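PDB 7C28: synergistic-type venom protein S2C4 from Dendroaspis jamesoni kaimosae, which probably acts as a synergistic venom component of the three-finger toxin family, enhancing the toxicity of other toxins. Local coordinates for residues T45-D50 with V55-T60; I13-A18 with R40-T45. All blocks are in the same frame, centred on the assembly; numbering follows the deposited sequence.

Contact 1: T45-D50 with V55-T60; sequences TCPKAD and VKCCNT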
ATOM      1  N   THR A  45       6.218  -3.166 -15.326  1.00 27.66           N
ATOM      2  CA  THR A  45       4.797  -2.893 -15.171  1.00 26.86           C
ATOM      3  C   THR A  45       4.458  -2.957 -13.693  1.00 27.41           C
ATOM      4  O   THR A  45       4.909  -3.864 -12.987  1.00 26.38           O
ATOM      5  CB  THR A  45       3.942  -3.896 -15.954  1.00 26.72           C
ATOM      6  OG1 THR A  45       4.189  -3.741 -17.357  1.00 27.74           O
ATOM      7  CG2 THR A  45       2.462  -3.684 -15.679  1.00 26.07           C
ATOM      8  N   CYS A  46       3.669  -1.995 -13.227  1.00 27.85           N
ATOM      9  CA  CYS A  46       3.329  -1.950 -11.814  1.00 25.22           C
ATOM     10  C   CYS A  46       2.487  -3.175 -11.468  1.00 24.30           C
ATOM     11  O   CYS A  46       1.499  -3.452 -12.156  1.00 26.71           O
ATOM     12  CB  CYS A  46       2.559  -0.665 -11.499  1.00 27.42           C
ATOM     13  SG  CYS A  46       2.266  -0.357  -9.744  1.00 25.72           S
ATOM     14  N   PRO A  47       2.854  -3.938 -10.440  1.00 22.53           N
ATOM     15  CA  PRO A  47       2.116  -5.169 -10.140  1.00 23.16           C
ATOM     16  C   PRO A  47       0.791  -4.897  -9.453  1.00 23.29           C
ATOM     17  O   PRO A  47       0.616  -3.901  -8.746  1.00 23.23           O
ATOM     18  CB  PRO A  47       3.066  -5.922  -9.199  1.00 22.20           C
ATOM     19  CG  PRO A  47       3.816  -4.830  -8.508  1.00 20.73           C
ATOM     20  CD  PRO A  47       4.026  -3.774  -9.562  1.00 21.64           C
ATOM     21  N   LYS A  48      -0.153  -5.804  -9.684  1.00 25.06           N
ATOM     22  CA  LYS A  48      -1.404  -5.810  -8.941  1.00 28.40           C
ATOM     23  C   LYS A  48      -1.169  -6.358  -7.539  1.00 25.34           C
ATOM     24  O   LYS A  48      -0.393  -7.298  -7.346  1.00 21.21           O
ATOM     25  CB  LYS A  48      -2.461  -6.649  -9.660  1.00 36.02           C
ATOM     26  CG  LYS A  48      -3.277  -5.892 -10.707  1.00 44.37           C
ATOM     27  CD  LYS A  48      -3.383  -4.406 -10.389  1.00 50.48           C
ATOM     28  CE  LYS A  48      -4.691  -3.822 -10.897  1.00 54.06           C
ATOM     29  NZ  LYS A  48      -4.662  -3.605 -12.366  1.00 56.60           N
ATOM     30  N   ALA A  49      -1.870  -5.795  -6.563  1.00 23.38           N
ATOM     31  CA  ALA A  49      -1.665  -6.174  -5.175  1.00 23.07           C
ATOM     32  C   ALA A  49      -2.522  -7.380  -4.818  1.00 23.19           C
ATOM     33  O   ALA A  49      -3.555  -7.633  -5.443  1.00 23.27           O
ATOM     34  CB  ALA A  49      -2.002  -5.009  -4.243  1.00 23.52           C
ATOM     35  N   ASP A  50      -2.063  -8.145  -3.823  1.00 25.40           N
ATOM     36  CA  ASP A  50      -2.884  -9.220  -3.279  1.00 26.54           C
ATOM     37  C   ASP A  50      -4.169  -8.635  -2.726  1.00 32.49           C
ATOM     38  O   ASP A  50      -4.194  -7.501  -2.245  1.00 38.08           O
ATOM     39  CB  ASP A  50      -2.152  -9.956  -2.157  1.00 27.06           C
ATOM     40  CG  ASP A  50      -0.915 -10.674  -2.639  1.00 29.65           C
ATOM     41  OD1 ASP A  50      -0.618 -10.598  -3.850  1.00 30.54           O
ATOM     42  OD2 ASP A  50      -0.234 -11.305  -1.800  1.00 29.89           O
ATOM     43  N   VAL A  55      -0.030  -1.778  -3.081  1.00 25.53           N
ATOM     44  CA  VAL A  55       1.143  -1.567  -3.926  1.00 23.98           C
ATOM     45  C   VAL A  55       1.318  -0.071  -4.143  1.00 22.91           C
ATOM     46  O   VAL A  55       0.341   0.650  -4.377  1.00 24.45           O
ATOM     47  CB  VAL A  55       1.024  -2.307  -5.283  1.00 21.68           C
ATOM     48  CG1 VAL A  55       1.965  -1.704  -6.342  1.00 20.18           C
ATOM     49  CG2 VAL A  55       1.315  -3.797  -5.121  1.00 21.60           C
ATOM     50  N   LYS A  56       2.562   0.395  -4.094  1.00 20.39           N
ATOM     51  CA  LYS A  56       2.887   1.767  -4.453  1.00 24.14           C
ATOM     52  C   LYS A  56       3.975   1.735  -5.516  1.00 24.87           C
ATOM     53  O   LYS A  56       4.965   1.012  -5.366  1.00 25.13           O
ATOM     54  CB  LYS A  56       3.332   2.574  -3.228  1.00 22.48           C
ATOM     55  CG  LYS A  56       4.054   3.875  -3.561  1.00 24.64           C
ATOM     56  CD  LYS A  56       4.442   4.628  -2.292  1.00 23.72           C
ATOM     57  CE  LYS A  56       5.205   5.898  -2.611  1.00 24.47           C
ATOM     58  NZ  LYS A  56       5.726   6.539  -1.370  1.00 26.12           N
ATOM     59  N   CYS A  57       3.781   2.495  -6.594  1.00 25.22           N
ATOM     60  CA  CYS A  57       4.727   2.529  -7.700  1.00 26.04           C
ATOM     61  C   CYS A  57       5.143   3.961  -7.999  1.00 26.13           C
ATOM     62  O   CYS A  57       4.310   4.871  -8.010  1.00 24.16           O
ATOM     63  CB  CYS A  57       4.126   1.910  -8.968  1.00 28.21           C
ATOM     64  SG  CYS A  57       4.111   0.101  -9.030  1.00 30.99           S
ATOM     65  N   CYS A  58       6.440   4.149  -8.236  1.00 25.17           N
ATOM     66  CA  CYS A  58       7.040   5.463  -8.440  1.00 25.32           C
ATOM     67  C   CYS A  58       8.188   5.299  -9.431  1.00 23.81           C
ATOM     68  O   CYS A  58       8.638   4.185  -9.707  1.00 25.93           O
ATOM     69  CB  CYS A  58       7.512   6.079  -7.122  1.00 27.59           C
ATOM     70  SG  CYS A  58       8.454   4.949  -6.123  1.00 30.46           S
ATOM     71  N   ASN A  59       8.670   6.411  -9.975  1.00 22.63           N
ATOM     72  CA  ASN A  59       9.713   6.322 -10.997  1.00 25.18           C
ATOM     73  C   ASN A  59      10.789   7.396 -10.823  1.00 23.55           C
ATOM     74  O   ASN A  59      11.235   8.025 -11.783  1.00 22.12           O
ATOM     75  CB  ASN A  59       9.089   6.391 -12.393  1.00 26.36           C
ATOM     76  CG  ASN A  59       8.597   7.786 -12.755  1.00 24.95           C
ATOM     77  OD1 ASN A  59       8.223   8.583 -11.890  1.00 28.27           O
ATOM     78  ND2 ASN A  59       8.633   8.096 -14.043  1.00 25.44           N
ATOM     79  N   THR A  60      11.263   7.586  -9.594  1.00 25.94           N
ATOM     80  CA  THR A  60      12.496   8.329  -9.368  1.00 27.85           C
ATOM     81  C   THR A  60      13.411   7.520  -8.460  1.00 29.13           C
ATOM     82  O   THR A  60      12.983   6.566  -7.809  1.00 28.45           O
ATOM     83  CB  THR A  60      12.240   9.710  -8.746  1.00 29.07           C
ATOM     84  OG1 THR A  60      11.473   9.555  -7.547  1.00 29.25           O
ATOM     85  CG2 THR A  60      11.495  10.617  -9.720  1.00 28.95           C
TER
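Cys46 and Cys57 are joined by one of the disulfides of the three-finger toxin core, a bond that closes the third finger at its base, tying its outgoing arm (45-50) to the returning strand 54-58. The SG-SG bond of Cys46 and Cys57 is 2.0 Å long, with a C-S-S-C torsion of 99°. Cys46 holds its SG anti to the backbone N (chi1 -172°), which sends the sulfur across to strand 54-58. The packed side of the contact gathers round Val55, whose two methyls divide the work: CG1 lies 3.7 Å from Cys46 SG, while CG2 meets Ala49 CB at 3.6 Å. The carbonyl O of Pro47 rests against both Val55 methyls, 3.5 Å from CG1 and 3.7 Å from CG2. No hydrogen bond crosses between 45-50 and 55-60, so the link is covalent and apolar. The solvent side is looser: the CB of Lys48 points away from 55-60 and the residue is exposed. Lys56, on the opposite face of the strand from Val55 and Cys57, packs on Asp51 of the second subunit. Backbone bonds of Lys56 with Lys26 and of Cys58 with Cys24 fix the strand in its sheet. Pro47 borders the disulfide, its CD 3.9 Å from Cys57 SG.

Contact 2: I13-A18 with R40-T45; sequences ITEECA and RGCTAT. With SO4 (sulfate ion), chain D.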
ATOM      1  N   ILE A  13      19.494  -2.466   0.640  1.00 38.53           N
ATOM      2  CA  ILE A  13      20.280  -2.754  -0.550  1.00 39.95           C
ATOM      3  C   ILE A  13      19.556  -2.144  -1.742  1.00 37.26           C
ATOM      4  O   ILE A  13      18.324  -2.064  -1.765  1.00 35.42           O
ATOM      5  CB  ILE A  13      20.485  -4.279  -0.722  1.00 46.01           C
ATOM      6  CG1 ILE A  13      21.526  -4.798   0.272  1.00 44.35           C
ATOM      7  CG2 ILE A  13      20.899  -4.651  -2.144  1.00 54.92           C
ATOM      8  CD1 ILE A  13      21.388  -6.269   0.561  1.00 43.55           C
ATOM      9  N   THR A  14      20.327  -1.734  -2.748  1.00 34.23           N
ATOM     10  CA  THR A  14      19.772  -1.157  -3.963  1.00 32.27           C
ATOM     11  C   THR A  14      20.445  -1.796  -5.166  1.00 30.47           C
ATOM     12  O   THR A  14      21.388  -2.585  -5.041  1.00 30.18           O
ATOM     13  CB  THR A  14      19.939   0.371  -4.022  1.00 30.80           C
ATOM     14  OG1 THR A  14      21.329   0.705  -4.106  1.00 31.89           O
ATOM     15  CG2 THR A  14      19.318   1.038  -2.804  1.00 31.07           C
ATOM     16  N   GLU A  15      19.937  -1.450  -6.343  1.00 31.11           N
ATOM     17  CA  GLU A  15      20.408  -2.040  -7.585  1.00 32.43           C
ATOM     18  C   GLU A  15      19.997  -1.129  -8.727  1.00 33.86           C
ATOM     19  O   GLU A  15      19.120  -0.273  -8.581  1.00 32.34           O
ATOM     20  CB  GLU A  15      19.847  -3.454  -7.792  1.00 34.25           C
ATOM     21  CG  GLU A  15      18.465  -3.483  -8.427  1.00 33.35           C
ATOM     22  CD  GLU A  15      17.945  -4.891  -8.641  1.00 35.27           C
ATOM     23  OE1 GLU A  15      18.471  -5.827  -8.009  1.00 36.37           O
ATOM     24  OE2 GLU A  15      17.001  -5.060  -9.440  1.00 36.14           O
ATOM     25  N   GLU A  16      20.642  -1.326  -9.869  1.00 37.54           N
ATOM     26  CA  GLU A  16      20.316  -0.582 -11.071  1.00 38.74           C
ATOM     27  C   GLU A  16      19.435  -1.455 -11.951  1.00 36.28           C
ATOM     28  O   GLU A  16      19.759  -2.623 -12.193  1.00 35.37           O
ATOM     29  CB  GLU A  16      21.585  -0.165 -11.817  1.00 46.08           C
ATOM     30  CG  GLU A  16      21.319   0.535 -13.138  1.00 52.13           C
ATOM     31  CD  GLU A  16      21.322   2.044 -13.007  1.00 56.68           C
ATOM     32  OE1 GLU A  16      21.343   2.727 -14.052  1.00 58.77           O
ATOM     33  OE2 GLU A  16      21.303   2.545 -11.862  1.00 58.02           O
ATOM     34  N   CYS A  17      18.321  -0.888 -12.413  1.00 34.91           N
ATOM     35  CA  CYS A  17      17.328  -1.648 -13.155  1.00 35.56           C
ATOM     36  C   CYS A  17      17.772  -1.849 -14.601  1.00 38.06           C
ATOM     37  O   CYS A  17      18.512  -1.039 -15.169  1.00 39.87           O
ATOM     38  CB  CYS A  17      15.968  -0.946 -13.128  1.00 34.03           C
ATOM     39  SG  CYS A  17      15.418  -0.329 -11.505  1.00 30.45           S
ATOM     40  N   ALA A  18      17.294  -2.936 -15.200  1.00 40.72           N
ATOM     41  CA  ALA A  18      17.534  -3.174 -16.611  1.00 43.30           C
ATOM     42  C   ALA A  18      16.933  -2.043 -17.448  1.00 44.62           C
ATOM     43  O   ALA A  18      16.172  -1.207 -16.960  1.00 50.73           O
ATOM     44  CB  ALA A  18      16.952  -4.525 -17.026  1.00 42.42           C
ATOM     45  N   ARG A  40      10.352  -4.884  -2.306  1.00 24.41           N
ATOM     46  CA  ARG A  40      10.813  -3.718  -3.046  1.00 26.16           C
ATOM     47  C   ARG A  40      11.748  -4.155  -4.165  1.00 25.84           C
ATOM     48  O   ARG A  40      12.512  -5.110  -4.012  1.00 28.33           O
ATOM     49  CB  ARG A  40      11.529  -2.722  -2.116  1.00 24.35           C
ATOM     50  CG  ARG A  40      10.718  -2.278  -0.902  1.00 22.57           C
ATOM     51  CD  ARG A  40      11.612  -1.631   0.136  1.00 23.09           C
ATOM     52  NE  ARG A  40      10.900  -0.693   1.006  1.00 23.87           N
ATOM     53  CZ  ARG A  40      10.512  -0.972   2.250  1.00 23.16           C
ATOM     54  NH1 ARG A  40      10.758  -2.165   2.772  1.00 20.94           N
ATOM     55  NH2 ARG A  40       9.875  -0.059   2.976  1.00 21.92           N
ATOM     56  N   GLY A  41      11.676  -3.462  -5.299  1.00 23.16           N
ATOM     57  CA  GLY A  41      12.590  -3.728  -6.386  1.00 24.44           C
ATOM     58  C   GLY A  41      12.187  -2.977  -7.645  1.00 20.78           C
ATOM     59  O   GLY A  41      11.298  -2.121  -7.624  1.00 15.60           O
ATOM     60  N   CYS A  42      12.886  -3.309  -8.731  1.00 19.94           N
ATOM     61  CA  CYS A  42      12.602  -2.797 -10.066  1.00 22.19           C
ATOM     62  C   CYS A  42      11.466  -3.579 -10.725  1.00 20.71           C
ATOM     63  O   CYS A  42      11.201  -4.741 -10.402  1.00 19.09           O
ATOM     64  CB  CYS A  42      13.848  -2.876 -10.956  1.00 25.82           C
ATOM     65  SG  CYS A  42      15.293  -1.992 -10.339  1.00 30.84           S
ATOM     66  N   THR A  43      10.825  -2.938 -11.700  1.00 20.50           N
ATOM     67  CA  THR A  43       9.813  -3.607 -12.506  1.00 22.21           C
ATOM     68  C   THR A  43       9.525  -2.763 -13.739  1.00 23.99           C
ATOM     69  O   THR A  43       9.820  -1.565 -13.780  1.00 24.14           O
ATOM     70  CB  THR A  43       8.523  -3.857 -11.717  1.00 21.98           C
ATOM     71  OG1 THR A  43       7.623  -4.636 -12.513  1.00 22.54           O
ATOM     72  CG2 THR A  43       7.862  -2.542 -11.327  1.00 21.63           C
ATOM     73  N   ALA A  44       8.936  -3.411 -14.742  1.00 24.54           N
ATOM     74  CA  ALA A  44       8.528  -2.742 -15.970  1.00 25.36           C
ATOM     75  C   ALA A  44       7.057  -2.372 -15.983  1.00 25.03           C
ATOM     76  O   ALA A  44       6.690  -1.359 -16.584  1.00 24.59           O
ATOM     77  CB  ALA A  44       8.827  -3.628 -17.185  1.00 24.77           C
ATOM     78  N   THR A  45       6.218  -3.166 -15.326  1.00 27.66           N
ATOM     79  CA  THR A  45       4.797  -2.893 -15.171  1.00 26.86           C
ATOM     80  C   THR A  45       4.458  -2.957 -13.693  1.00 27.41           C
ATOM     81  O   THR A  45       4.909  -3.864 -12.987  1.00 26.38           O
ATOM     82  CB  THR A  45       3.942  -3.896 -15.954  1.00 26.72           C
ATOM     83  OG1 THR A  45       4.189  -3.741 -17.357  1.00 27.74           O
ATOM     84  CG2 THR A  45       2.462  -3.684 -15.679  1.00 26.07           C
TER
HETATM   85  S   SO4 D 101       9.522  -1.683   6.359  1.00 28.58           S
HETATM   86  O1  SO4 D 101       9.865  -2.751   5.422  1.00 30.29           O
HETATM   87  O2  SO4 D 101       8.258  -1.992   7.024  1.00 29.23           O
HETATM   88  O3  SO4 D 101       9.395  -0.437   5.612  1.00 28.55           O
HETATM   89  O4  SO4 D 101      10.570  -1.563   7.367  1.00 27.56           O
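Matching first torsions build the bridge between Cys17 and Cys42: in each, SG stands anti to the carbonyl carbon and beside the backbone N (chi1 -46° in Cys17, -58° in Cys42). The sulfurs thus meet between the two backbones, Cys17 SG to Cys42 SG 2.0 Å, with a torsion of -72° about the S-S bond. The CA atoms of Cys17 and Cys42 are 5.8 Å apart. This is one of the core disulfides of the three-finger fold, here tying the first finger to the middle one. With no hydrogen bond across the segments, the disulfide dominates the contact, and the carboxylate of Glu15 adds a lesser touch where its OE2 comes 3.6 Å from Cys42 SG.

At the start of 40-45, Arg40 grips a sulfate ion, probably from the crystallisation liquor, with two nearly straight bonds: NH1 to O1 of the sulfate at 2.9 Å and NH2 to O3 at 2.7 Å. The sulfur of the ion lies in the guanidinium plane, at its edge, consistent with a bidentate, end-on grip. Lys34 N and Tyr36 OH of the second subunit also bind this ion, so it bridges the two chains. At the other end of the segment, Thr43 OG1 donates to Thr45 O at 2.9 Å, from above the carbonyl plane, within the turn that follows the strand.

Cys17 and Cys42 both pack on Cys3 of strand 2-8, the partner of strand 11-16, while Gly41 bonds through its backbone to Phe25 of strand 23-32; the bridge therefore joins the two-stranded sheet to the three-stranded one.

Overall arrangement
The two contacts lie in series along the chain, contact 2 closing before contact 1 opens, and they share Thr45 at the turn after strand 35-43. Their centres are about 11 Å apart, and beyond the shared sequence they do not touch. Both reach the three-stranded antiparallel sheet from its outermost strands within the chain, 35-43 and 54-58, which flank the central strand 23-32. Contact 2 is a bridge between the first and middle fingers, contact 1 a closure within the third; the sheet, through strand 23-32, connects the middle and third. The arrangement is consistent with the disulfide-rich core from which three-finger toxins extend their loops.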